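Local coordinates for EmGH1 (Erythrobacter marinus, PDB 5Z87), which probably hydrolyses beta-glucosidic bonds as a glycoside hydrolase family 3 enzyme, at residues I184-R189 and Y639-P644; L709-S714 and R718-K723. One frame throughout, in Å; residues are numbered along the deposited sequence.

Contact 1. Residues I184-R189 and Y639-P644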
loop_
_atom_site.group_PDB
_atom_site.type_symbol
_atom_site.label_atom_id
_atom_site.label_comp_id
_atom_site.label_asym_id
_atom_site.label_seq_id
_atom_site.Cartn_x
_atom_site.Cartn_y
_atom_site.Cartn_z
ATOM N N ILE A 184 -14.494 -0.926 2.492
ATOM C CA ILE A 184 -14.080 -1.600 1.268
ATOM C C ILE A 184 -12.883 -2.469 1.608
ATOM O O ILE A 184 -11.899 -1.979 2.175
ATOM C CB ILE A 184 -13.720 -0.583 0.173
ATOM C CG1 ILE A 184 -14.787 0.516 0.094
ATOM C CG2 ILE A 184 -13.502 -1.269 -1.175
ATOM C CD1 ILE A 184 -16.156 0.015 -0.369
ATOM N N CYS A 185 -12.962 -3.757 1.274
ATOM C CA CYS A 185 -11.864 -4.685 1.557
ATOM C C CYS A 185 -10.901 -4.662 0.380
ATOM O O CYS A 185 -11.050 -5.416 -0.576
ATOM C CB CYS A 185 -12.373 -6.102 1.805
ATOM S SG CYS A 185 -10.987 -7.267 2.202
ATOM N N THR A 186 -9.903 -3.780 0.441
ATOM C CA THR A 186 -8.826 -3.764 -0.542
ATOM C C THR A 186 -7.572 -4.481 -0.055
ATOM O O THR A 186 -6.633 -4.666 -0.835
ATOM C CB THR A 186 -8.450 -2.321 -0.915
ATOM O OG1 THR A 186 -8.028 -1.626 0.267
ATOM C CG2 THR A 186 -9.630 -1.593 -1.550
ATOM N N ASP A 187 -7.515 -4.870 1.216
ATOM C CA ASP A 187 -6.319 -5.497 1.773
ATOM C C ASP A 187 -6.723 -6.681 2.644
ATOM O O ASP A 187 -7.063 -6.508 3.829
ATOM C CB ASP A 187 -5.481 -4.498 2.562
ATOM C CG ASP A 187 -4.038 -4.950 2.706
ATOM O OD1 ASP A 187 -3.808 -6.156 2.945
ATOM O OD2 ASP A 187 -3.131 -4.097 2.578
ATOM N N PRO A 188 -6.674 -7.901 2.098
ATOM C CA PRO A 188 -7.162 -9.070 2.849
ATOM C C PRO A 188 -6.310 -9.433 4.059
ATOM O O PRO A 188 -6.732 -10.307 4.832
ATOM C CB PRO A 188 -7.163 -10.202 1.795
ATOM C CG PRO A 188 -6.250 -9.741 0.702
ATOM C CD PRO A 188 -6.285 -8.229 0.716
ATOM N N ARG A 189 -5.147 -8.797 4.258
ATOM C CA ARG A 189 -4.388 -8.999 5.494
ATOM C C ARG A 189 -5.167 -8.519 6.707
ATOM O O ARG A 189 -4.939 -8.996 7.826
ATOM C CB ARG A 189 -3.053 -8.247 5.440
ATOM C CG ARG A 189 -2.041 -8.763 4.419
ATOM C CD ARG A 189 -0.818 -7.854 4.370
ATOM N NE ARG A 189 -1.056 -6.588 3.664
ATOM C CZ ARG A 189 -0.123 -5.651 3.502
ATOM N NH1 ARG A 189 1.093 -5.842 4.003
ATOM N NH2 ARG A 189 -0.401 -4.522 2.855
ATOM N N TYR A 639 -7.114 -5.944 -6.170
ATOM C CA TYR A 639 -8.514 -5.727 -6.501
ATOM C C TYR A 639 -8.658 -5.414 -7.988
ATOM O O TYR A 639 -7.805 -4.754 -8.594
ATOM C CB TYR A 639 -9.111 -4.607 -5.632
ATOM C CG TYR A 639 -8.358 -3.289 -5.685
ATOM C CD1 TYR A 639 -8.575 -2.383 -6.722
ATOM C CD2 TYR A 639 -7.445 -2.946 -4.688
ATOM C CE1 TYR A 639 -7.891 -1.178 -6.778
ATOM C CE2 TYR A 639 -6.760 -1.749 -4.726
ATOM C CZ TYR A 639 -6.981 -0.859 -5.776
ATOM O OH TYR A 639 -6.287 0.345 -5.834
ATOM N N TYR A 640 -9.761 -5.897 -8.573
ATOM C CA TYR A 640 -9.875 -5.990 -10.030
ATOM C C TYR A 640 -9.908 -4.622 -10.713
ATOM O O TYR A 640 -9.448 -4.511 -11.852
ATOM C CB TYR A 640 -11.129 -6.798 -10.432
ATOM C CG TYR A 640 -12.425 -6.008 -10.369
ATOM C CD1 TYR A 640 -13.195 -5.973 -9.206
ATOM C CD2 TYR A 640 -12.871 -5.281 -11.473
ATOM C CE1 TYR A 640 -14.381 -5.240 -9.155
ATOM C CE2 TYR A 640 -14.024 -4.536 -11.422
ATOM C CZ TYR A 640 -14.776 -4.517 -10.267
ATOM O OH TYR A 640 -15.921 -3.767 -10.254
ATOM N N TYR A 641 -10.470 -3.586 -10.071
ATOM C CA TYR A 641 -10.701 -2.327 -10.783
ATOM C C TYR A 641 -9.439 -1.477 -10.778
ATOM O O TYR A 641 -9.469 -0.308 -10.368
ATOM C CB TYR A 641 -11.903 -1.540 -10.204
ATOM C CG TYR A 641 -11.927 -1.495 -8.696
ATOM C CD1 TYR A 641 -12.435 -2.568 -7.960
ATOM C CD2 TYR A 641 -11.434 -0.394 -7.999
ATOM C CE1 TYR A 641 -12.442 -2.543 -6.584
ATOM C CE2 TYR A 641 -11.433 -0.363 -6.613
ATOM C CZ TYR A 641 -11.945 -1.436 -5.910
ATOM O OH TYR A 641 -11.968 -1.421 -4.530
ATOM N N GLN A 642 -8.325 -2.066 -11.231
ATOM C CA GLN A 642 -7.063 -1.348 -11.309
ATOM C C GLN A 642 -7.169 -0.211 -12.316
ATOM O O GLN A 642 -7.944 -0.267 -13.270
ATOM C CB GLN A 642 -5.927 -2.294 -11.719
ATOM C CG GLN A 642 -5.652 -3.435 -10.738
ATOM C CD GLN A 642 -5.015 -2.939 -9.459
ATOM O OE1 GLN A 642 -4.074 -2.150 -9.492
ATOM N NE2 GLN A 642 -5.546 -3.376 -8.317
ATOM N N LYS A 643 -6.359 0.825 -12.101
ATOM C CA LYS A 643 -6.094 1.818 -13.130
ATOM C C LYS A 643 -5.378 1.116 -14.279
ATOM O O LYS A 643 -4.897 -0.003 -14.084
ATOM C CB LYS A 643 -5.257 2.957 -12.543
ATOM C CG LYS A 643 -5.929 3.702 -11.402
ATOM C CD LYS A 643 -7.268 4.270 -11.850
ATOM C CE LYS A 643 -7.778 5.326 -10.875
ATOM N NZ LYS A 643 -6.854 6.483 -10.923
ATOM N N PRO A 644 -5.275 1.708 -15.476
ATOM C CA PRO A 644 -4.523 1.037 -16.556
ATOM C C PRO A 644 -3.096 0.696 -16.184
ATOM O O PRO A 644 -2.527 -0.240 -16.757
ATOM C CB PRO A 644 -4.552 2.052 -17.698
ATOM C CG PRO A 644 -5.778 2.888 -17.428
ATOM C CD PRO A 644 -5.909 2.960 -15.933
HETATM O O HOH W 1 -6.311 -6.066 -3.061
#

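Contact 2. Residues L709-S714 and R718-K723. With MG (magnesium ion), chain E.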
loop_
_atom_site.group_PDB
_atom_site.type_symbol
_atom_site.label_atom_id
_atom_site.label_comp_id
_atom_site.label_asym_id
_atom_site.label_seq_id
_atom_site.Cartn_x
_atom_site.Cartn_y
_atom_site.Cartn_z
ATOM N N LEU A 709 -22.264 -7.106 -15.102
ATOM C CA LEU A 709 -22.071 -6.003 -16.038
ATOM C C LEU A 709 -20.959 -5.076 -15.542
ATOM O O LEU A 709 -20.898 -4.749 -14.355
ATOM C CB LEU A 709 -23.376 -5.221 -16.215
ATOM C CG LEU A 709 -23.435 -4.158 -17.328
ATOM C CD1 LEU A 709 -23.593 -4.801 -18.695
ATOM C CD2 LEU A 709 -24.574 -3.193 -17.074
ATOM N N TYR A 710 -20.074 -4.665 -16.457
ATOM C CA TYR A 710 -18.945 -3.792 -16.156
ATOM C C TYR A 710 -18.827 -2.740 -17.245
ATOM O O TYR A 710 -19.303 -2.925 -18.371
ATOM C CB TYR A 710 -17.610 -4.553 -16.089
ATOM C CG TYR A 710 -17.535 -5.679 -15.093
ATOM C CD1 TYR A 710 -18.098 -6.924 -15.373
ATOM C CD2 TYR A 710 -16.856 -5.520 -13.879
ATOM C CE1 TYR A 710 -18.010 -7.980 -14.441
ATOM C CE2 TYR A 710 -16.759 -6.563 -12.954
ATOM C CZ TYR A 710 -17.343 -7.794 -13.247
ATOM O OH TYR A 710 -17.264 -8.829 -12.339
ATOM N N ILE A 711 -18.160 -1.631 -16.919
ATOM C CA ILE A 711 -17.884 -0.608 -17.918
ATOM C C ILE A 711 -16.433 -0.165 -17.816
ATOM O O ILE A 711 -15.771 -0.328 -16.790
ATOM C CB ILE A 711 -18.809 0.624 -17.794
ATOM C CG1 ILE A 711 -18.497 1.383 -16.506
ATOM C CG2 ILE A 711 -20.295 0.213 -17.864
ATOM C CD1 ILE A 711 -18.687 2.863 -16.621
ATOM N N ARG A 712 -15.943 0.404 -18.915
ATOM C CA ARG A 712 -14.655 1.086 -18.954
ATOM C C ARG A 712 -14.854 2.419 -19.661
ATOM O O ARG A 712 -15.337 2.457 -20.795
ATOM C CB ARG A 712 -13.591 0.239 -19.671
ATOM C CG ARG A 712 -12.425 1.020 -20.304
ATOM C CD ARG A 712 -11.480 1.628 -19.269
ATOM N NE ARG A 712 -10.314 2.270 -19.893
ATOM C CZ ARG A 712 -9.457 3.064 -19.253
ATOM N NH1 ARG A 712 -8.431 3.603 -19.903
ATOM N NH2 ARG A 712 -9.617 3.309 -17.967
ATOM N N ASP A 713 -14.492 3.505 -18.989
ATOM C CA ASP A 713 -14.498 4.831 -19.596
ATOM C C ASP A 713 -13.139 4.988 -20.277
ATOM O O ASP A 713 -12.127 5.245 -19.614
ATOM C CB ASP A 713 -14.765 5.881 -18.527
ATOM C CG ASP A 713 -14.873 7.276 -19.084
ATOM O OD1 ASP A 713 -14.829 7.441 -20.328
ATOM O OD2 ASP A 713 -14.973 8.208 -18.258
ATOM N N SER A 714 -13.121 4.814 -21.607
ATOM C CA SER A 714 -11.864 4.676 -22.350
ATOM C C SER A 714 -10.947 5.875 -22.144
ATOM O O SER A 714 -9.739 5.713 -21.931
ATOM C CB SER A 714 -12.139 4.488 -23.842
ATOM O OG SER A 714 -12.811 3.272 -24.090
ATOM N N ARG A 718 -9.612 12.300 -15.556
ATOM C CA ARG A 718 -8.724 11.561 -14.668
ATOM C C ARG A 718 -8.763 10.080 -15.025
ATOM O O ARG A 718 -9.813 9.549 -15.403
ATOM C CB ARG A 718 -9.115 11.758 -13.212
ATOM C CG ARG A 718 -8.881 13.175 -12.781
ATOM C CD ARG A 718 -8.698 13.304 -11.324
ATOM N NE ARG A 718 -8.489 14.696 -10.969
ATOM C CZ ARG A 718 -7.865 15.107 -9.873
ATOM N NH1 ARG A 718 -7.354 14.223 -9.005
ATOM N NH2 ARG A 718 -7.758 16.411 -9.651
ATOM N N ALA A 719 -7.612 9.419 -14.915
ATOM C CA ALA A 719 -7.515 8.015 -15.295
ATOM C C ALA A 719 -8.470 7.159 -14.468
ATOM O O ALA A 719 -8.516 7.269 -13.243
ATOM C CB ALA A 719 -6.085 7.536 -15.112
ATOM N N ARG A 720 -9.218 6.296 -15.137
ATOM C CA ARG A 720 -10.245 5.484 -14.508
ATOM C C ARG A 720 -9.912 4.006 -14.648
ATOM O O ARG A 720 -9.074 3.626 -15.476
ATOM C CB ARG A 720 -11.612 5.787 -15.136
ATOM C CG ARG A 720 -12.073 7.199 -14.833
ATOM C CD ARG A 720 -13.468 7.451 -15.304
ATOM N NE ARG A 720 -14.445 6.501 -14.767
ATOM C CZ ARG A 720 -15.750 6.575 -15.026
ATOM N NH1 ARG A 720 -16.210 7.552 -15.802
ATOM N NH2 ARG A 720 -16.592 5.673 -14.531
ATOM N N PRO A 721 -10.545 3.141 -13.855
ATOM C CA PRO A 721 -10.167 1.724 -13.876
ATOM C C PRO A 721 -10.387 1.092 -15.241
ATOM O O PRO A 721 -11.165 1.575 -16.067
ATOM C CB PRO A 721 -11.083 1.093 -12.817
ATOM C CG PRO A 721 -11.365 2.202 -11.886
ATOM C CD PRO A 721 -11.527 3.411 -12.788
ATOM N N ILE A 722 -9.667 -0.007 -15.476
ATOM C CA ILE A 722 -9.835 -0.745 -16.724
ATOM C C ILE A 722 -11.196 -1.422 -16.799
ATOM O O ILE A 722 -11.632 -1.788 -17.896
ATOM C CB ILE A 722 -8.713 -1.787 -16.903
ATOM C CG1 ILE A 722 -8.808 -2.863 -15.818
ATOM C CG2 ILE A 722 -7.361 -1.123 -16.859
ATOM C CD1 ILE A 722 -7.682 -3.886 -15.886
ATOM N N LYS A 723 -11.872 -1.615 -15.663
ATOM C CA LYS A 723 -13.256 -2.071 -15.649
ATOM C C LYS A 723 -13.843 -1.817 -14.268
ATOM O O LYS A 723 -13.136 -1.861 -13.263
ATOM C CB LYS A 723 -13.376 -3.553 -16.019
ATOM C CG LYS A 723 -12.530 -4.452 -15.166
ATOM C CD LYS A 723 -12.720 -5.897 -15.563
ATOM C CE LYS A 723 -12.050 -6.197 -16.883
ATOM N NZ LYS A 723 -11.277 -7.483 -16.773
HETATM MG MG MG E . -14.717 9.078 -21.473
HETATM O O HOH W 2 -13.639 3.053 -16.457
HETATM O O HOH W 3 -9.474 6.514 -18.598
HETATM O O HOH W 4 -15.099 10.244 -19.713
HETATM O O HOH W 5 -14.305 7.750 -23.060
HETATM O O HOH W 6 -14.238 10.839 -22.449
HETATM O O HOH W 7 -16.876 9.243 -21.816
#

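Contact 1. Residues I184-R189 and Y639-P644
A seam between the N-terminal family 3 domain, of the TIM-barrel clan, and the C-terminal family 3 domain is made here by Ile184 and Thr186 against Tyr639 and Tyr641. Thr186 has the largest share of the contact. Its CB sits 4.0 Å from Tyr639 CD2, the two side chains lying alongside and pointing the same way, while its methyl CG2 comes 3.8 Å from Tyr641 OH, this time across the tyrosine at about a right angle. With OG1 held between the backbone N and the carbonyl carbon (chi1 60°), the methyl is turned to the tyrosines and the hydroxyl is left to Gln240 NE2. Ile184 CG2 comes up to the same Tyr641 OH at 3.7 Å; that hydroxyl has its polar partner in Glu199 O. No direct hydrogen bond joins the two segments, but a water bridges their backbones, giving a proton to Thr186 O at 2.6 Å and taking a weak bond from Tyr639 N at 3.2 Å. Behind the contact the tyrosines are layered: Tyr639 CD1 lies 3.4 Å above the middle of the Tyr641 ring, and the Gln642 amide covers the other face of Tyr639. Gln642 NE2 is fixed there by a 2.7 Å bond to Tyr639 O, meeting a lone pair in the carbonyl plane. Past Thr186, Asp187 makes an Asx turn with Arg189 N and is gripped side-on by the guanidinium, whose NH1 reaches Gly634 O and Leu636 O of the second subunit. Helix 201-216 backs the seam, with Val204 against Ile184 and Pro201 against Tyr641, and Tyr640 OH ties the loop to Met725 N on strand 724-733.

Contact 2. Residues L709-S714 and R718-K723
Pro721 O is met by two groups tied to the end of strand 703-713, one firmly and one less surely. The firm grip is a water that donates to Pro721 O at 2.9 Å and accepts from Asp713 N at 2.7 Å, so the chain leading into strand 724-733 is joined to its neighbour through solvent at this point. Arg712 NH2 reaches the same oxygen at 3.0 Å (152° at the hydrogen), coming from above the carbonyl plane instead of along a lone pair; this holds for the one conformer considered of the two modelled, so the bond is not certain to be always made. Further back along the strand, Lys723 CA makes a CA-H...O contact of 3.3 Å with Ile711 O. The charged pair is Asp713 and Arg720. Arg720 NH1 lies 2.8 Å from Asp713 OD2 in a salt bridge, yet the hydrogen bond within it is weak, bent to 123°, and the carboxylate and guanidinium planes stand 87° apart. A bend at chi3 of Arg720 puts Asp713 CB against one guanidinium face, 3.4 Å from its plane and toward its rim, and brings NH2 to 4.1 Å from Ile711 CD1. NH1 also bonds Phe750 O, and NH2 forms a salt bridge with Glu724. A methionine at Arg720 would probably leave Asp713 OD2 and Glu724 without their positive mate. Asp713 OD1 binds the magnesium ion at 2.0 Å; four waters and Ile715 O complete six ligands. One carboxylate thus divides its oxygens between metal and arginine, and the two positive partners probably keep it ionised.

Contact 1 and contact 2 are neighbours, their centres 14 Å apart, and segment 639-644 is the bridge: one end of it packs on 184-189, the other on 718-723. Gln642 O and Ile722 N, 2.8 Å apart, probably form a hydrogen bond, and Pro644 CD packs 3.3 Å from Arg720 O. Lys643 NZ bonds Ala719 O and also pairs with Glu283 of the second subunit, so the dimer interface meets both contacts. The magnesium ligand Asp713 is about 12 Å from Tyr641, side chain to side chain. Phe178 and Arg192 of the dithiothreitol pocket flank 184-189 in sequence, placing contact 1 on a loop shared with that pocket.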